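Saframycin Mx1 synthetase B (Legionella pneumophila subsp. pneumophila, PDB 3KXW) is a member of the ANL superfamily of AMP-binding enzymes, modelled here with 5'-O-[(S)-(dodecanoyloxy)(hydroxy)phosphoryl]adenosine in its ligand pocket. Local coordinates at residues A[305-308]-A[309-312]; A[348-351]-A[352-356]; A[414-417]-A[418-421]. One frame throughout, in Å; residues are numbered along the deposited sequence.

Contact 1. Residues A[305-308]-A[309-312]; sequences TMEH and FYQA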
loop_
_atom_site.group_PDB
_atom_site.type_symbol
_atom_site.label_atom_id
_atom_site.label_comp_id
_atom_site.label_asym_id
_atom_site.label_seq_id
_atom_site.Cartn_x
_atom_site.Cartn_y
_atom_site.Cartn_z
ATOM N N THR A 305 2.280 3.523 -18.468
ATOM C CA THR A 305 2.783 2.414 -17.667
ATOM C C THR A 305 2.233 1.081 -18.107
ATOM O O THR A 305 2.982 0.123 -18.277
ATOM C CB THR A 305 2.435 2.595 -16.180
ATOM O OG1 THR A 305 3.056 3.788 -15.704
ATOM C CG2 THR A 305 2.915 1.394 -15.359
HETATM N N MSE A 306 0.918 0.992 -18.258
HETATM C CA MSE A 306 0.325 -0.299 -18.580
HETATM C C MSE A 306 0.639 -0.735 -20.006
HETATM O O MSE A 306 0.792 -1.927 -20.282
HETATM C CB MSE A 306 -1.178 -0.312 -18.296
HETATM C CG MSE A 306 -1.430 -0.204 -16.812
HETATM SE SE MSE A 306 -3.284 -0.213 -16.243
HETATM C CE MSE A 306 -3.747 1.564 -16.859
ATOM N N GLU A 307 0.732 0.233 -20.907
ATOM C CA GLU A 307 1.026 -0.088 -22.296
ATOM C C GLU A 307 2.465 -0.581 -22.390
ATOM O O GLU A 307 2.713 -1.563 -23.069
ATOM C CB GLU A 307 0.745 1.103 -23.217
ATOM C CG GLU A 307 1.200 0.952 -24.677
ATOM C CD GLU A 307 0.502 -0.154 -25.464
ATOM O OE1 GLU A 307 -0.523 -0.706 -25.023
ATOM O OE2 GLU A 307 0.991 -0.473 -26.568
ATOM N N HIS A 308 3.394 0.088 -21.694
ATOM C CA HIS A 308 4.791 -0.350 -21.628
ATOM C C HIS A 308 4.899 -1.760 -21.099
ATOM O O HIS A 308 5.652 -2.564 -21.626
ATOM C CB HIS A 308 5.631 0.534 -20.710
ATOM C CG HIS A 308 6.018 1.852 -21.299
ATOM N ND1 HIS A 308 6.843 2.737 -20.643
ATOM C CD2 HIS A 308 5.691 2.439 -22.474
ATOM C CE1 HIS A 308 7.011 3.817 -21.388
ATOM N NE2 HIS A 308 6.319 3.664 -22.502
ATOM N N PHE A 309 4.154 -2.052 -20.037
ATOM C CA PHE A 309 4.212 -3.368 -19.425
ATOM C C PHE A 309 3.632 -4.426 -20.362
ATOM O O PHE A 309 4.166 -5.530 -20.487
ATOM C CB PHE A 309 3.439 -3.379 -18.099
ATOM C CG PHE A 309 3.623 -4.646 -17.326
ATOM C CD1 PHE A 309 4.686 -4.780 -16.452
ATOM C CD2 PHE A 309 2.750 -5.706 -17.493
ATOM C CE1 PHE A 309 4.885 -5.961 -15.718
ATOM C CE2 PHE A 309 2.942 -6.897 -16.784
ATOM C CZ PHE A 309 4.000 -7.015 -15.886
ATOM N N TYR A 310 2.545 -4.067 -21.027
ATOM C CA TYR A 310 1.898 -5.002 -21.934
ATOM C C TYR A 310 2.835 -5.359 -23.080
ATOM O O TYR A 310 3.011 -6.533 -23.388
ATOM C CB TYR A 310 0.594 -4.429 -22.484
ATOM C CG TYR A 310 0.101 -5.211 -23.677
ATOM C CD1 TYR A 310 -0.302 -6.538 -23.543
ATOM C CD2 TYR A 310 0.063 -4.642 -24.933
ATOM C CE1 TYR A 310 -0.751 -7.274 -24.643
ATOM C CE2 TYR A 310 -0.377 -5.369 -26.032
ATOM C CZ TYR A 310 -0.789 -6.666 -25.881
ATOM O OH TYR A 310 -1.212 -7.366 -26.995
ATOM N N GLN A 311 3.460 -4.349 -23.684
ATOM C CA GLN A 311 4.398 -4.590 -24.782
ATOM C C GLN A 311 5.608 -5.423 -24.322
ATOM O O GLN A 311 6.111 -6.275 -25.056
ATOM C CB GLN A 311 4.857 -3.271 -25.425
ATOM C CG GLN A 311 3.765 -2.479 -26.166
ATOM C CD GLN A 311 3.165 -3.266 -27.312
ATOM O OE1 GLN A 311 3.812 -4.154 -27.868
ATOM N NE2 GLN A 311 1.921 -2.970 -27.649
ATOM N N ALA A 312 6.071 -5.177 -23.101
ATOM C CA ALA A 312 7.219 -5.899 -22.557
ATOM C C ALA A 312 6.947 -7.380 -22.247
ATOM O O ALA A 312 7.876 -8.198 -22.264
ATOM C CB ALA A 312 7.771 -5.172 -21.303
#
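E307 and Q311, four residues apart on helix 303-313, meet through their polar ends: NE2 of Q311 donates to OE2 of E307 across 2.9 Å. The donor sits above the carboxylate plane, whereas OE2 stays close to the plane of the Q311 amide; the two flat groups are turned 56° against each other. Both side chains are bent to allow this, E307 at chi2 (64°) and Q311 at chi2 (-61°). CG of Q311 lies 3.4 Å from O of E307, the same oxygen that accepts a hydrogen bond from the backbone N of Q311 at 2.9 Å. E307 therefore holds Q311 twice, by main chain and by side chain. Its other oxygen, OE1, approaches the Y310 ring obliquely, 4.0 Å from CD2, and forms a salt bridge with K320.

Neighbouring turns carry the regular ladder, including F309 N to T305 O and A312 N to H308 O, both 3.0 Å. This helix is the crossover of a beta-alpha-beta unit, leading from strand 293-296 to its parallel neighbour 323-328. Next outward, Q311 OE1 accepts from NZ of K314, the residue just after the helix. On the buried side, F309 meets the rings of Y271 and F318 edge-to-face and touches C274 of helix 269-277, while OG1 of T305 is bonded to D272 of that same helix.

Contact 2. Residues A[348-351]-A[352-356]; sequences LTLA and KEQFQ
A351 and Q354 close a short turn just where strand 347-350 leaves its two-stranded antiparallel sheet with strand 371-374 and runs into a surface loop. One hydrogen bond carries the turn: NE2 of Q354 reaches back to O of A351, 2.8 Å away, with an N-H...O angle of 159°. The oxygen lies near the plane of the Q354 amide. Q354 folds back for this because CG stands beside its own backbone N (chi1 -65°) and the chain bends again at chi2. NE2 has a second acceptor in the backbone O of H361, so the one amide nitrogen ties the turn to the returning part of the loop. A351 is itself linked to H361 by a backbone bond.

Van der Waals contacts support the same group. The L350 side chain lies at about a right angle to that of Q354, its CB 3.4 Å and its CD1 4.0 Å from NE2. L350 is buried against Y371 and L373 of the partner strand, and Q354 also touches Y371.

On either side of Q354 in the sequence, E353 and F355 make their own local pair. The backbone N of F355 donates to OE2 of E353 at 3.0 Å, on the anti side of the carboxylate and somewhat out of its plane. The F355 ring meets H361 edge-to-face, and CG of E353 lies 3.7 Å above the ring plane, over its centre.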
loop_
_atom_site.group_PDB
_atom_site.type_symbol
_atom_site.label_atom_id
_atom_site.label_comp_id
_atom_site.label_asym_id
_atom_site.label_seq_id
_atom_site.Cartn_x
_atom_site.Cartn_y
_atom_site.Cartn_z
ATOM N N LEU A 348 -10.085 8.349 -20.890
ATOM C CA LEU A 348 -10.614 9.577 -21.491
ATOM C C LEU A 348 -9.484 10.511 -21.862
ATOM O O LEU A 348 -8.434 10.514 -21.225
ATOM C CB LEU A 348 -11.549 10.289 -20.527
ATOM C CG LEU A 348 -12.898 9.622 -20.293
ATOM C CD1 LEU A 348 -13.576 10.318 -19.107
ATOM C CD2 LEU A 348 -13.734 9.689 -21.570
ATOM N N THR A 349 -9.693 11.306 -22.904
ATOM C CA THR A 349 -8.676 12.241 -23.336
ATOM C C THR A 349 -9.123 13.639 -22.995
ATOM O O THR A 349 -10.156 14.104 -23.479
ATOM C CB THR A 349 -8.428 12.146 -24.845
ATOM O OG1 THR A 349 -8.091 10.794 -25.190
ATOM C CG2 THR A 349 -7.301 13.079 -25.251
ATOM N N LEU A 350 -8.369 14.302 -22.129
ATOM C CA LEU A 350 -8.703 15.657 -21.749
ATOM C C LEU A 350 -7.842 16.646 -22.523
ATOM O O LEU A 350 -6.693 16.349 -22.885
ATOM C CB LEU A 350 -8.508 15.896 -20.249
ATOM C CG LEU A 350 -9.040 14.913 -19.204
ATOM C CD1 LEU A 350 -9.442 15.651 -17.936
ATOM C CD2 LEU A 350 -10.175 14.045 -19.721
ATOM N N ALA A 351 -8.401 17.830 -22.750
ATOM C CA ALA A 351 -7.683 18.935 -23.383
ATOM C C ALA A 351 -6.614 19.527 -22.470
ATOM O O ALA A 351 -6.734 19.486 -21.246
ATOM C CB ALA A 351 -8.676 20.029 -23.804
ATOM N N LYS A 352 -5.580 20.118 -23.062
ATOM C CA LYS A 352 -4.561 20.789 -22.266
ATOM C C LYS A 352 -5.189 21.876 -21.407
ATOM O O LYS A 352 -4.837 22.059 -20.242
ATOM C CB LYS A 352 -3.494 21.412 -23.156
ATOM C CG LYS A 352 -2.334 21.972 -22.343
ATOM C CD LYS A 352 -1.436 22.885 -23.163
ATOM C CE LYS A 352 -0.301 23.438 -22.304
ATOM N NZ LYS A 352 -0.805 24.168 -21.091
ATOM N N GLU A 353 -6.119 22.610 -22.002
ATOM C CA GLU A 353 -6.756 23.719 -21.325
ATOM C C GLU A 353 -8.044 23.261 -20.655
ATOM O O GLU A 353 -8.970 22.834 -21.332
ATOM C CB GLU A 353 -7.070 24.822 -22.339
ATOM C CG GLU A 353 -7.728 26.027 -21.722
ATOM C CD GLU A 353 -6.847 26.700 -20.694
ATOM O OE1 GLU A 353 -5.644 26.947 -20.994
ATOM O OE2 GLU A 353 -7.354 26.988 -19.586
ATOM N N GLN A 354 -8.102 23.376 -19.333
ATOM C CA GLN A 354 -9.280 22.980 -18.573
ATOM C C GLN A 354 -10.042 24.168 -18.002
ATOM O O GLN A 354 -11.006 24.000 -17.256
ATOM C CB GLN A 354 -8.882 22.024 -17.449
ATOM C CG GLN A 354 -8.346 20.708 -17.957
ATOM C CD GLN A 354 -9.418 19.876 -18.651
ATOM O OE1 GLN A 354 -10.570 19.813 -18.203
ATOM N NE2 GLN A 354 -9.044 19.228 -19.741
ATOM N N PHE A 355 -9.594 25.370 -18.350
ATOM C CA PHE A 355 -10.275 26.597 -17.940
ATOM C C PHE A 355 -10.427 26.671 -16.424
ATOM O O PHE A 355 -9.511 26.279 -15.695
ATOM C CB PHE A 355 -11.627 26.727 -18.661
ATOM C CG PHE A 355 -11.515 26.663 -20.165
ATOM C CD1 PHE A 355 -11.170 27.794 -20.903
ATOM C CD2 PHE A 355 -11.746 25.470 -20.839
ATOM C CE1 PHE A 355 -11.061 27.734 -22.278
ATOM C CE2 PHE A 355 -11.639 25.397 -22.210
ATOM C CZ PHE A 355 -11.298 26.539 -22.943
ATOM N N GLN A 356 -11.578 27.153 -15.953
ATOM C CA GLN A 356 -11.772 27.443 -14.522
ATOM C C GLN A 356 -13.141 27.027 -13.975
ATOM O O GLN A 356 -13.457 27.268 -12.809
ATOM C CB GLN A 356 -11.558 28.946 -14.265
ATOM C CG GLN A 356 -10.103 29.365 -14.297
ATOM C CD GLN A 356 -9.391 28.995 -13.015
ATOM O OE1 GLN A 356 -9.918 29.219 -11.921
ATOM N NE2 GLN A 356 -8.194 28.421 -13.133
#

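Contact 3. Residues A[414-417]-A[418-421]; sequences WNQP and EETR
The amide of Q416 and the carboxylate of E419 belong to side chains that run side by side and point the same way, their planes 33° apart. They meet at the N-terminus of helix 417-424, where Q416 is the N-cap residue and P417 opens the first turn. The two groups do not bond to each other; the touch is made by OE1 of Q416 against the aliphatic part of E419, 3.8 Å from CG. A third flat group, the carboxylate of E418, comes up beside the P417 ring, with OE1 of E418 3.4 Å from CD of the proline. A bend at chi2 (92°) turns E418 back along the ring.

Acidic side chains at this end of a helix would be expected to interact favourably with its dipole. E419 has a stronger partner as well, a salt bridge from OE1 to K183, and NE2 of Q416 makes a weak hydrogen bond to O of H181. K183 and H181 lie in the Ser/Thr/Gly-rich loop before strand 184-188, a sequence signature of ANL enzymes, so the helix start is held against that loop.

The first turn is closed by the main chain. R421 N donates to O of P417 at 3.0 Å, and T420 N donates to O of Q416 at 2.9 Å. That second oxygen is gripped twice by one residue, since the T420 hydroxyl also binds it. With OG1 beside its own backbone N (chi1 -69°), T420 directs the hydroxyl back over the turn. OG1 is in addition hydrogen-bonded to the backbone N of Y413, joining the turn to the incoming loop. The OG1 of T420 stands above the carbonyl plane of Q416, 2.8 Å from its O.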
loop_
_atom_site.group_PDB
_atom_site.type_symbol
_atom_site.label_atom_id
_atom_site.label_comp_id
_atom_site.label_asym_id
_atom_site.label_seq_id
_atom_site.Cartn_x
_atom_site.Cartn_y
_atom_site.Cartn_z
ATOM N N TRP A 414 -8.296 6.600 15.453
ATOM C CA TRP A 414 -8.114 6.328 16.880
ATOM C C TRP A 414 -7.678 7.571 17.655
ATOM O O TRP A 414 -6.645 8.149 17.365
ATOM C CB TRP A 414 -7.104 5.202 17.108
ATOM C CG TRP A 414 -7.086 4.793 18.540
ATOM C CD1 TRP A 414 -6.198 5.183 19.500
ATOM C CD2 TRP A 414 -8.029 3.941 19.182
ATOM N NE1 TRP A 414 -6.532 4.613 20.706
ATOM C CE2 TRP A 414 -7.652 3.848 20.540
ATOM C CE3 TRP A 414 -9.156 3.253 18.743
ATOM C CZ2 TRP A 414 -8.363 3.073 21.466
ATOM C CZ3 TRP A 414 -9.862 2.472 19.665
ATOM C CH2 TRP A 414 -9.459 2.398 21.013
ATOM N N ASN A 415 -8.496 7.988 18.615
ATOM C CA ASN A 415 -8.118 9.070 19.520
ATOM C C ASN A 415 -7.795 10.399 18.815
ATOM O O ASN A 415 -6.942 11.152 19.269
ATOM C CB ASN A 415 -6.914 8.623 20.369
ATOM C CG ASN A 415 -6.711 9.498 21.581
ATOM O OD1 ASN A 415 -7.678 9.933 22.194
ATOM N ND2 ASN A 415 -5.452 9.792 21.921
ATOM N N GLN A 416 -8.464 10.667 17.700
ATOM C CA GLN A 416 -8.313 11.932 16.974
ATOM C C GLN A 416 -9.700 12.442 16.596
ATOM O O GLN A 416 -10.149 12.301 15.452
ATOM C CB GLN A 416 -7.423 11.786 15.733
ATOM C CG GLN A 416 -5.948 11.450 16.045
ATOM C CD GLN A 416 -5.011 11.730 14.887
ATOM O OE1 GLN A 416 -4.986 12.837 14.357
ATOM N NE2 GLN A 416 -4.207 10.738 14.511
ATOM N N PRO A 417 -10.396 13.019 17.572
ATOM C CA PRO A 417 -11.823 13.330 17.418
ATOM C C PRO A 417 -12.052 14.427 16.397
ATOM O O PRO A 417 -12.987 14.324 15.602
ATOM C CB PRO A 417 -12.265 13.801 18.816
ATOM C CG PRO A 417 -11.063 13.664 19.721
ATOM C CD PRO A 417 -9.852 13.363 18.901
ATOM N N GLU A 418 -11.202 15.448 16.388
ATOM C CA GLU A 418 -11.387 16.547 15.437
ATOM C C GLU A 418 -11.097 16.104 14.009
ATOM O O GLU A 418 -11.820 16.458 13.099
ATOM C CB GLU A 418 -10.464 17.728 15.778
ATOM C CG GLU A 418 -10.685 18.323 17.166
ATOM C CD GLU A 418 -9.794 17.710 18.259
ATOM O OE1 GLU A 418 -9.196 16.631 18.056
ATOM O OE2 GLU A 418 -9.680 18.341 19.334
ATOM N N GLU A 419 -10.003 15.371 13.814
ATOM C CA GLU A 419 -9.676 14.864 12.484
ATOM C C GLU A 419 -10.775 13.907 12.014
ATOM O O GLU A 419 -11.086 13.861 10.817
ATOM C CB GLU A 419 -8.312 14.173 12.489
ATOM C CG GLU A 419 -7.159 15.134 12.334
ATOM C CD GLU A 419 -7.231 15.868 11.011
ATOM O OE1 GLU A 419 -6.873 15.279 9.975
ATOM O OE2 GLU A 419 -7.667 17.034 11.011
ATOM N N THR A 420 -11.374 13.166 12.950
ATOM C CA THR A 420 -12.453 12.217 12.628
ATOM C C THR A 420 -13.700 12.946 12.127
ATOM O O THR A 420 -14.315 12.542 11.141
ATOM C CB THR A 420 -12.812 11.295 13.839
ATOM O OG1 THR A 420 -11.734 10.385 14.090
ATOM C CG2 THR A 420 -14.102 10.497 13.593
ATOM N N ARG A 421 -14.062 14.038 12.796
ATOM C CA ARG A 421 -15.174 14.848 12.325
ATOM C C ARG A 421 -14.882 15.491 10.957
ATOM O O ARG A 421 -15.773 15.603 10.122
ATOM C CB ARG A 421 -15.508 15.952 13.326
ATOM C CG ARG A 421 -16.222 17.084 12.622
ATOM C CD ARG A 421 -17.038 17.903 13.556
ATOM N NE ARG A 421 -18.358 17.328 13.787
ATOM C CZ ARG A 421 -19.424 18.060 14.089
ATOM N NH1 ARG A 421 -20.603 17.481 14.299
ATOM N NH2 ARG A 421 -19.302 19.382 14.180
#

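Overall arrangement
The three contacts follow one another along the chain without touching. Contacts 1 and 2 are the nearer pair, about 25 Å between centres and about 10 Å between nearest atoms. Contact 3 stands apart: its centre is about 42 Å from that of contact 1, across the centre of the chain, and about 37 Å from that of contact 2. The bound 5'-O-[(S)-(dodecanoyloxy)(hydroxy)phosphoryl]adenosine offers a common reference. The side chain of M306 in contact 1 is about 9 Å from this ligand. The side chain of L350 in contact 2 is about 13 Å from the ligand, and the side chain of E419 in contact 3 is also about 13 Å from it.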